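Local atomic coordinates of 11S globulin (Wrightia tinctoria, PDB entry 5WXU), a protein that probably serves as a seed storage protein, a hexameric nutrient reservoir of the 11S globulin family, and also binds the plant hormone auxin. Residues S65-P70 against D81-V86; Y97-M102 against N196-F201. One frame throughout, in Å; residues are numbered along the deposited sequence.

Contact 1 (S65-P70 against D81-V86); sequences SEIWDP and DATRHV. With PO4 (phosphate ion), chain N.
Glu66 OE1 is gripped by two nitrogens of Arg84, NE at 2.8 Å and NH2 at 2.7 Å. Glu66 OE1 lies close to the guanidinium plane, and both nitrogens reach it from the same face of the carboxylate, whose plane is turned 48° from the guanidinium. The two side chains run side by side. Arg84 sets out with CG opposite its backbone N (chi1 -179°) and bends at chi3, which brings NE alongside the acid. Trp68 CH2 lies over one face of the guanidinium, 3.8 Å from Arg84 NH1. NH1 itself bonds to Tyr357 OH and Gly383 O. With an alanine in place of Arg84, Glu66 would probably lose its close counter-charge and the Trp68 ring part of its cover.

Beneath these side chains the strands pair antiparallel. Glu66 and Arg84 exchange two nearly straight backbone bonds, and Trp68 N continues the pairing to Ala82 O at 3.0 Å. The indole edge meets the backbone around Thr83 and Arg84, while CE3 packs on Ala82 CB at 3.8 Å. Trp68 NE1 bonds to Leu52 O.

Ser65, Ile67, Thr83 and His85 share the other face of this cupin sheet. Ser65 OG meets His85 ND1 at the ring edge, 2.7 Å away, and also bonds to His60 NE2. Thr83 CG2 lies over one ring face, toward the rim. His85 NE2 donates to phosphate O4 at 3.0 Å. Both ring nitrogens are thus engaged, which fixes the rotation of the imidazole.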
ATOM      1  N   SER B  65      20.720  -6.847  35.425  1.00 20.11           N
ATOM      2  CA  SER B  65      20.785  -6.620  33.976  1.00 19.71           C
ATOM      3  C   SER B  65      22.173  -6.672  33.470  1.00 20.59           C
ATOM      4  O   SER B  65      22.997  -5.901  33.908  1.00 24.42           O
ATOM      5  CB  SER B  65      20.158  -5.257  33.646  1.00 19.81           C
ATOM      6  OG  SER B  65      18.818  -5.181  34.142  1.00 18.27           O
ATOM      7  N   GLU B  66      22.446  -7.487  32.456  1.00 20.19           N
ATOM      8  CA  GLU B  66      23.776  -7.598  31.872  1.00 21.71           C
ATOM      9  C   GLU B  66      23.742  -6.975  30.520  1.00 20.09           C
ATOM     10  O   GLU B  66      22.821  -7.303  29.718  1.00 24.34           O
ATOM     11  CB  GLU B  66      24.203  -9.061  31.741  1.00 23.81           C
ATOM     12  CG  GLU B  66      24.116  -9.832  33.052  1.00 27.18           C
ATOM     13  CD  GLU B  66      24.707 -11.247  32.867  1.00 28.02           C
ATOM     14  OE1 GLU B  66      24.011 -12.149  32.408  1.00 31.56           O
ATOM     15  OE2 GLU B  66      25.877 -11.446  33.172  1.00 37.69           O
ATOM     16  N   ILE B  67      24.695  -6.089  30.267  1.00 21.67           N
ATOM     17  CA  ILE B  67      24.763  -5.292  29.051  1.00 22.55           C
ATOM     18  C   ILE B  67      25.964  -5.646  28.228  1.00 24.04           C
ATOM     19  O   ILE B  67      27.102  -5.668  28.746  1.00 23.50           O
ATOM     20  CB  ILE B  67      24.754  -3.807  29.393  1.00 24.16           C
ATOM     21  CG1 ILE B  67      23.525  -3.491  30.211  1.00 27.67           C
ATOM     22  CG2 ILE B  67      24.869  -2.965  28.124  1.00 26.82           C
ATOM     23  CD1 ILE B  67      23.606  -2.101  30.798  1.00 32.00           C
ATOM     24  N   TRP B  68      25.761  -5.910  26.918  1.00 22.62           N
ATOM     25  CA  TRP B  68      26.896  -6.107  25.997  1.00 22.94           C
ATOM     26  C   TRP B  68      27.432  -4.750  25.684  1.00 23.17           C
ATOM     27  O   TRP B  68      26.681  -3.731  25.653  1.00 22.25           O
ATOM     28  CB  TRP B  68      26.490  -6.829  24.700  1.00 21.22           C
ATOM     29  CG  TRP B  68      26.398  -8.350  24.797  1.00 20.90           C
ATOM     30  CD1 TRP B  68      27.319  -9.157  24.328  1.00 22.27           C
ATOM     31  CD2 TRP B  68      25.395  -9.193  25.438  1.00 20.41           C
ATOM     32  NE1 TRP B  68      27.003 -10.448  24.588  1.00 23.53           N
ATOM     33  CE2 TRP B  68      25.818 -10.515  25.261  1.00 21.61           C
ATOM     34  CE3 TRP B  68      24.162  -8.959  26.104  1.00 21.01           C
ATOM     35  CZ2 TRP B  68      25.104 -11.610  25.734  1.00 20.43           C
ATOM     36  CZ3 TRP B  68      23.432 -10.057  26.542  1.00 23.35           C
ATOM     37  CH2 TRP B  68      23.901 -11.373  26.352  1.00 21.73           C
ATOM     38  N   ASP B  69      28.744  -4.686  25.461  1.00 25.09           N
ATOM     39  CA  ASP B  69      29.396  -3.395  25.236  1.00 24.52           C
ATOM     40  C   ASP B  69      28.831  -2.742  23.946  1.00 24.47           C
ATOM     41  O   ASP B  69      29.101  -3.210  22.861  1.00 25.06           O
ATOM     42  CB  ASP B  69      30.891  -3.598  25.045  1.00 26.67           C
ATOM     43  CG  ASP B  69      31.672  -2.315  25.018  1.00 26.75           C
ATOM     44  OD1 ASP B  69      31.120  -1.193  24.783  1.00 31.78           O
ATOM     45  OD2 ASP B  69      32.887  -2.432  25.162  1.00 37.01           O
ATOM     46  N   PRO B  70      28.140  -1.584  24.076  1.00 27.73           N
ATOM     47  CA  PRO B  70      27.492  -0.907  22.940  1.00 28.85           C
ATOM     48  C   PRO B  70      28.459  -0.286  21.985  1.00 29.03           C
ATOM     49  O   PRO B  70      28.085  -0.053  20.825  1.00 33.31           O
ATOM     50  CB  PRO B  70      26.603   0.162  23.585  1.00 29.27           C
ATOM     51  CG  PRO B  70      27.100   0.342  24.924  1.00 30.13           C
ATOM     52  CD  PRO B  70      27.954  -0.827  25.326  1.00 30.26           C
ATOM     53  N   ASP B  81      21.704  -2.653  20.408  1.00 18.09           N
ATOM     54  CA  ASP B  81      22.098  -2.949  21.807  1.00 21.56           C
ATOM     55  C   ASP B  81      21.553  -4.293  22.188  1.00 20.20           C
ATOM     56  O   ASP B  81      20.482  -4.725  21.708  1.00 20.19           O
ATOM     57  CB  ASP B  81      21.642  -1.885  22.777  1.00 25.64           C
ATOM     58  CG  ASP B  81      22.643  -0.742  22.840  1.00 36.06           C
ATOM     59  OD1 ASP B  81      23.870  -0.978  22.657  1.00 46.55           O
ATOM     60  OD2 ASP B  81      22.224   0.392  23.010  1.00 40.32           O
ATOM     61  N   ALA B  82      22.283  -4.987  23.073  1.00 19.43           N
ATOM     62  CA  ALA B  82      21.857  -6.243  23.597  1.00 18.35           C
ATOM     63  C   ALA B  82      21.970  -6.249  25.134  1.00 20.87           C
ATOM     64  O   ALA B  82      22.965  -5.769  25.726  1.00 20.81           O
ATOM     65  CB  ALA B  82      22.671  -7.361  22.978  1.00 18.35           C
ATOM     66  N   THR B  83      20.895  -6.678  25.760  1.00 21.18           N
ATOM     67  CA  THR B  83      20.775  -6.778  27.214  1.00 20.98           C
ATOM     68  C   THR B  83      20.180  -8.089  27.636  1.00 19.42           C
ATOM     69  O   THR B  83      19.255  -8.603  27.010  1.00 19.75           O
ATOM     70  CB  THR B  83      19.867  -5.690  27.770  1.00 24.53           C
ATOM     71  OG1 THR B  83      20.235  -4.438  27.209  1.00 23.56           O
ATOM     72  CG2 THR B  83      19.982  -5.565  29.317  1.00 25.46           C
ATOM     73  N   ARG B  84      20.693  -8.641  28.748  1.00 21.16           N
ATOM     74  CA  ARG B  84      20.117  -9.882  29.346  1.00 18.43           C
ATOM     75  C   ARG B  84      19.554  -9.506  30.701  1.00 20.69           C
ATOM     76  O   ARG B  84      20.332  -9.217  31.648  1.00 21.60           O
ATOM     77  CB  ARG B  84      21.129 -11.030  29.430  1.00 19.47           C
ATOM     78  CG  ARG B  84      20.578 -12.299  30.010  1.00 22.01           C
ATOM     79  CD  ARG B  84      21.456 -13.506  29.684  1.00 26.56           C
ATOM     80  NE  ARG B  84      22.789 -13.409  30.261  1.00 26.86           N
ATOM     81  CZ  ARG B  84      23.937 -13.903  29.775  1.00 30.87           C
ATOM     82  NH1 ARG B  84      24.049 -14.514  28.566  1.00 30.35           N
ATOM     83  NH2 ARG B  84      25.061 -13.772  30.541  1.00 31.92           N
ATOM     84  N   HIS B  85      18.232  -9.501  30.819  1.00 17.98           N
ATOM     85  CA  HIS B  85      17.658  -9.232  32.134  1.00 19.40           C
ATOM     86  C   HIS B  85      17.348 -10.530  32.827  1.00 21.04           C
ATOM     87  O   HIS B  85      16.866 -11.454  32.220  1.00 21.11           O
ATOM     88  CB  HIS B  85      16.385  -8.403  32.042  1.00 20.82           C
ATOM     89  CG  HIS B  85      16.559  -7.041  31.488  1.00 20.36           C
ATOM     90  ND1 HIS B  85      17.217  -6.004  32.146  1.00 19.52           N
ATOM     91  CD2 HIS B  85      16.121  -6.509  30.300  1.00 23.71           C
ATOM     92  CE1 HIS B  85      17.160  -4.908  31.399  1.00 27.16           C
ATOM     93  NE2 HIS B  85      16.504  -5.191  30.269  1.00 23.21           N
ATOM     94  N   VAL B  86      17.609 -10.583  34.154  1.00 17.73           N
ATOM     95  CA  VAL B  86      17.390 -11.775  34.896  1.00 20.48           C
ATOM     96  C   VAL B  86      16.535 -11.333  36.054  1.00 21.10           C
ATOM     97  O   VAL B  86      16.974 -10.491  36.828  1.00 23.82           O
ATOM     98  CB  VAL B  86      18.709 -12.438  35.325  1.00 22.76           C
ATOM     99  CG1 VAL B  86      18.399 -13.611  36.256  1.00 24.31           C
ATOM    100  CG2 VAL B  86      19.471 -12.925  34.093  1.00 22.81           C
TER
HETATM  101  P   PO4 N 501      14.311  -1.992  28.633  1.00 44.29           P
HETATM  102  O1  PO4 N 501      14.083  -0.471  29.115  1.00 26.75           O
HETATM  103  O2  PO4 N 501      13.178  -3.005  28.642  1.00 45.13           O
HETATM  104  O3  PO4 N 501      14.471  -1.961  27.108  1.00 48.11           O
HETATM  105  O4  PO4 N 501      15.656  -2.622  29.000  1.00 35.10           O
HETATM  106  O   HOH W   1      24.401  -3.148  24.228  1.00 22.14           O

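Contact 2 (Y97-M102 against N196-F201). With PO4 (phosphate ion), chain N.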
ATOM      1  N   TYR B  97      10.101   2.866  28.744  1.00 16.94           N
ATOM      2  CA  TYR B  97      10.019   3.011  27.280  1.00 16.22           C
ATOM      3  C   TYR B  97      11.383   3.360  26.755  1.00 14.79           C
ATOM      4  O   TYR B  97      12.234   3.908  27.463  1.00 16.71           O
ATOM      5  CB  TYR B  97       8.956   3.949  26.791  1.00 15.72           C
ATOM      6  CG  TYR B  97       9.077   5.423  27.203  1.00 15.44           C
ATOM      7  CD1 TYR B  97       8.733   5.831  28.494  1.00 15.96           C
ATOM      8  CD2 TYR B  97       9.588   6.348  26.383  1.00 16.74           C
ATOM      9  CE1 TYR B  97       8.876   7.147  28.877  1.00 17.21           C
ATOM     10  CE2 TYR B  97       9.685   7.643  26.747  1.00 15.49           C
ATOM     11  CZ  TYR B  97       9.338   8.035  28.010  1.00 16.54           C
ATOM     12  OH  TYR B  97       9.484   9.377  28.379  1.00 18.49           O
ATOM     13  N   ASN B  98      11.596   3.029  25.488  1.00 14.41           N
ATOM     14  CA  ASN B  98      12.852   3.196  24.834  1.00 15.20           C
ATOM     15  C   ASN B  98      12.674   4.001  23.566  1.00 16.55           C
ATOM     16  O   ASN B  98      11.567   4.121  23.047  1.00 17.33           O
ATOM     17  CB  ASN B  98      13.451   1.859  24.486  1.00 16.74           C
ATOM     18  CG  ASN B  98      13.526   0.948  25.667  1.00 20.09           C
ATOM     19  OD1 ASN B  98      12.897  -0.102  25.706  1.00 19.51           O
ATOM     20  ND2 ASN B  98      14.369   1.310  26.652  1.00 19.47           N
ATOM     21  N   ASN B  99      13.792   4.476  23.074  1.00 18.07           N
ATOM     22  CA  ASN B  99      13.818   5.148  21.756  1.00 16.40           C
ATOM     23  C   ASN B  99      13.956   4.254  20.531  1.00 16.10           C
ATOM     24  O   ASN B  99      13.968   4.730  19.384  1.00 17.50           O
ATOM     25  CB  ASN B  99      14.917   6.204  21.726  1.00 17.08           C
ATOM     26  CG  ASN B  99      16.293   5.641  21.862  1.00 16.55           C
ATOM     27  OD1 ASN B  99      16.505   4.830  22.761  1.00 19.86           O
ATOM     28  ND2 ASN B  99      17.253   6.097  21.056  1.00 14.24           N
ATOM     29  N   ALA B 100      14.091   2.964  20.754  1.00 17.08           N
ATOM     30  CA  ALA B 100      14.340   2.006  19.666  1.00 18.04           C
ATOM     31  C   ALA B 100      13.397   0.896  19.903  1.00 16.92           C
ATOM     32  O   ALA B 100      13.129   0.523  21.045  1.00 17.70           O
ATOM     33  CB  ALA B 100      15.765   1.455  19.688  1.00 18.98           C
ATOM     34  N   PRO B 101      12.870   0.301  18.833  1.00 14.29           N
ATOM     35  CA  PRO B 101      12.101  -0.959  18.900  1.00 14.45           C
ATOM     36  C   PRO B 101      13.013  -2.143  19.292  1.00 14.26           C
ATOM     37  O   PRO B 101      14.258  -2.011  19.264  1.00 15.47           O
ATOM     38  CB  PRO B 101      11.546  -1.097  17.517  1.00 15.65           C
ATOM     39  CG  PRO B 101      12.610  -0.457  16.650  1.00 15.09           C
ATOM     40  CD  PRO B 101      13.197   0.674  17.438  1.00 15.81           C
ATOM     41  N   MET B 102      12.393  -3.227  19.715  1.00 15.41           N
ATOM     42  CA  MET B 102      13.135  -4.371  20.228  1.00 14.40           C
ATOM     43  C   MET B 102      12.406  -5.642  19.964  1.00 15.53           C
ATOM     44  O   MET B 102      11.191  -5.635  19.857  1.00 17.02           O
ATOM     45  CB  MET B 102      13.338  -4.193  21.734  1.00 16.32           C
ATOM     46  CG  MET B 102      12.030  -4.276  22.483  1.00 18.15           C
ATOM     47  SD  MET B 102      12.129  -3.468  24.076  1.00 27.83           S
ATOM     48  CE  MET B 102      10.508  -2.953  24.341  1.00 34.32           C
ATOM     49  N   ASN B 196      22.180   5.666  20.188  1.00 19.79           N
ATOM     50  CA  ASN B 196      22.445   5.307  21.591  1.00 17.88           C
ATOM     51  C   ASN B 196      21.110   4.989  22.208  1.00 19.05           C
ATOM     52  O   ASN B 196      20.117   5.675  21.931  1.00 19.11           O
ATOM     53  CB  ASN B 196      23.093   6.458  22.375  1.00 19.20           C
ATOM     54  CG  ASN B 196      24.432   6.877  21.801  1.00 23.42           C
ATOM     55  OD1 ASN B 196      24.517   7.874  21.018  1.00 24.84           O
ATOM     56  ND2 ASN B 196      25.465   6.082  22.077  1.00 18.28           N
ATOM     57  N   LEU B 197      21.062   3.931  23.039  1.00 17.37           N
ATOM     58  CA  LEU B 197      19.818   3.592  23.695  1.00 17.30           C
ATOM     59  C   LEU B 197      19.506   4.461  24.905  1.00 20.30           C
ATOM     60  O   LEU B 197      20.393   4.630  25.788  1.00 19.69           O
ATOM     61  CB  LEU B 197      19.866   2.122  24.136  1.00 17.94           C
ATOM     62  CG  LEU B 197      18.642   1.555  24.790  1.00 20.93           C
ATOM     63  CD1 LEU B 197      17.466   1.538  23.811  1.00 20.31           C
ATOM     64  CD2 LEU B 197      18.918   0.132  25.290  1.00 23.00           C
ATOM     65  N   ARG B 198      18.255   4.897  24.995  1.00 18.61           N
ATOM     66  CA  ARG B 198      17.664   5.478  26.170  1.00 19.12           C
ATOM     67  C   ARG B 198      16.723   4.536  26.821  1.00 19.35           C
ATOM     68  O   ARG B 198      15.918   3.841  26.146  1.00 18.23           O
ATOM     69  CB  ARG B 198      16.843   6.745  25.864  1.00 20.23           C
ATOM     70  CG  ARG B 198      17.608   8.012  25.608  1.00 21.22           C
ATOM     71  CD  ARG B 198      18.189   8.099  24.262  1.00 23.18           C
ATOM     72  NE  ARG B 198      18.693   9.444  23.925  1.00 20.38           N
ATOM     73  CZ  ARG B 198      19.522   9.625  22.940  1.00 19.52           C
ATOM     74  NH1 ARG B 198      19.930   8.598  22.231  1.00 19.26           N
ATOM     75  NH2 ARG B 198      19.996  10.826  22.668  1.00 19.19           N
ATOM     76  N   ARG B 199      16.800   4.448  28.165  1.00 18.36           N
ATOM     77  CA  ARG B 199      15.817   3.710  28.939  1.00 21.05           C
ATOM     78  C   ARG B 199      15.165   4.609  29.934  1.00 20.69           C
ATOM     79  O   ARG B 199      15.788   5.032  30.889  1.00 20.68           O
ATOM     80  CB  ARG B 199      16.418   2.491  29.679  1.00 20.91           C
ATOM     81  CG  ARG B 199      17.224   1.555  28.747  1.00 23.84           C
ATOM     82  CD  ARG B 199      17.841   0.395  29.545  1.00 29.74           C
ATOM     83  NE  ARG B 199      19.116  -0.040  28.986  1.00 30.99           N
ATOM     84  CZ  ARG B 199      19.391  -1.277  28.596  1.00 32.31           C
ATOM     85  NH1 ARG B 199      18.474  -2.263  28.637  1.00 31.98           N
ATOM     86  NH2 ARG B 199      20.610  -1.509  28.116  1.00 35.39           N
ATOM     87  N   TYR B 200      13.881   4.882  29.707  1.00 18.38           N
ATOM     88  CA  TYR B 200      13.130   5.849  30.466  1.00 18.92           C
ATOM     89  C   TYR B 200      12.171   5.069  31.319  1.00 18.89           C
ATOM     90  O   TYR B 200      11.230   4.515  30.833  1.00 19.15           O
ATOM     91  CB  TYR B 200      12.436   6.879  29.555  1.00 21.31           C
ATOM     92  CG  TYR B 200      13.407   7.953  28.987  1.00 24.58           C
ATOM     93  CD1 TYR B 200      14.811   7.902  29.216  1.00 30.10           C
ATOM     94  CD2 TYR B 200      12.951   9.018  28.294  1.00 28.40           C
ATOM     95  CE1 TYR B 200      15.669   8.847  28.678  1.00 31.49           C
ATOM     96  CE2 TYR B 200      13.807   9.955  27.715  1.00 31.12           C
ATOM     97  CZ  TYR B 200      15.157   9.907  27.920  1.00 32.38           C
ATOM     98  OH  TYR B 200      16.005  10.917  27.408  1.00 29.71           O
ATOM     99  N   PHE B 201      12.344   5.144  32.649  1.00 17.67           N
ATOM    100  CA  PHE B 201      11.593   4.389  33.586  1.00 17.46           C
ATOM    101  C   PHE B 201      10.549   5.233  34.333  1.00 16.30           C
ATOM    102  O   PHE B 201      10.785   6.410  34.621  1.00 20.37           O
ATOM    103  CB  PHE B 201      12.572   3.720  34.601  1.00 16.95           C
ATOM    104  CG  PHE B 201      13.276   2.520  34.096  1.00 16.70           C
ATOM    105  CD1 PHE B 201      14.457   2.656  33.476  1.00 16.84           C
ATOM    106  CD2 PHE B 201      12.734   1.224  34.224  1.00 17.99           C
ATOM    107  CE1 PHE B 201      15.128   1.560  32.989  1.00 19.00           C
ATOM    108  CE2 PHE B 201      13.372   0.135  33.703  1.00 16.76           C
ATOM    109  CZ  PHE B 201      14.600   0.311  33.118  1.00 16.70           C
TER
HETATM  110  P   PO4 N 501      14.311  -1.992  28.633  1.00 44.29           P
HETATM  111  O1  PO4 N 501      14.083  -0.471  29.115  1.00 26.75           O
HETATM  112  O2  PO4 N 501      13.178  -3.005  28.642  1.00 45.13           O
HETATM  113  O3  PO4 N 501      14.471  -1.961  27.108  1.00 48.11           O
HETATM  114  O4  PO4 N 501      15.656  -2.622  29.000  1.00 35.10           O
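The ring of Tyr97 carries Tyr200 CB over one face, 3.8 Å from its centroid. The Tyr200 ring turns an edge toward that same face in an offset edge-to-face pair, with the planes at 86°. Tyr200 CD2 comes 3.5 Å from Tyr97 OH. Tyr97 reaches this place with CG set between its backbone N and carbonyl carbon (chi1 63°). The pair borders a second subunit: Trp348 of that subunit stacks on Tyr97, Asn391 O of the same subunit accepts from Tyr97 OH, and its Ser370 OG bonds to Tyr200 OH. The Arg199 guanidinium has Leu197 CD2 over the centre of one face and phosphate O4 at its edge, 2.9 Å from NH1.

The backbones of Tyr97 and Tyr200 form a hydrogen-bonded antiparallel pair in a sheet of the N-terminal cupin domain. Strand 198-201 lies beside strand 91-98 and continues the sheet to strand 221-224.

Beyond this pair, asparagine side chains take over the bonding. Arg198 O lies in the amide plane of Asn98, and Asn98 ND2 meets a lone pair of that oxygen at 3.0 Å, in a nearly straight bond of 171°. The same nitrogen donates to phosphate O1, and Asn98 OD1 bonds to His184 NE2. Asn99 bonds to the backbone at two points. Its OD1 accepts from Arg198 N at 2.8 Å, with the donor above the amide plane, and its ND2 donates to Asn196 O. Arg198 NH1 reaches Asn196 O from the opposite face of that carbonyl, at 2.9 Å, and also forms a salt bridge with Asp194. Leu197 CD1 packs against these amides, 3.6 Å from Asn99 OD1 and close to Asn98 CB.

Both contacts lie in the N-terminal cupin domain, with centres 13 Å apart. They come in series along the chain: contact 1 closes before contact 2 opens, and strands 80-87 and 91-98 follow each other. They belong to different sheets. Contact 1 joins strands 63-67 and 80-87, contact 2 strands 91-98 and 198-201. The sheets meet where Thr83 OG1 probably bonds to Arg199 NH2, 3.1 Å away. One phosphate, probably from the crystallisation liquor, bonds to His85 of contact 1 and to Asn98 and Arg199 of contact 2, together with Ser96 and His168. Side chains of both contacts thus meet around one anion between the two sheets. Contact 2 also faces a neighbouring subunit of the hexamer.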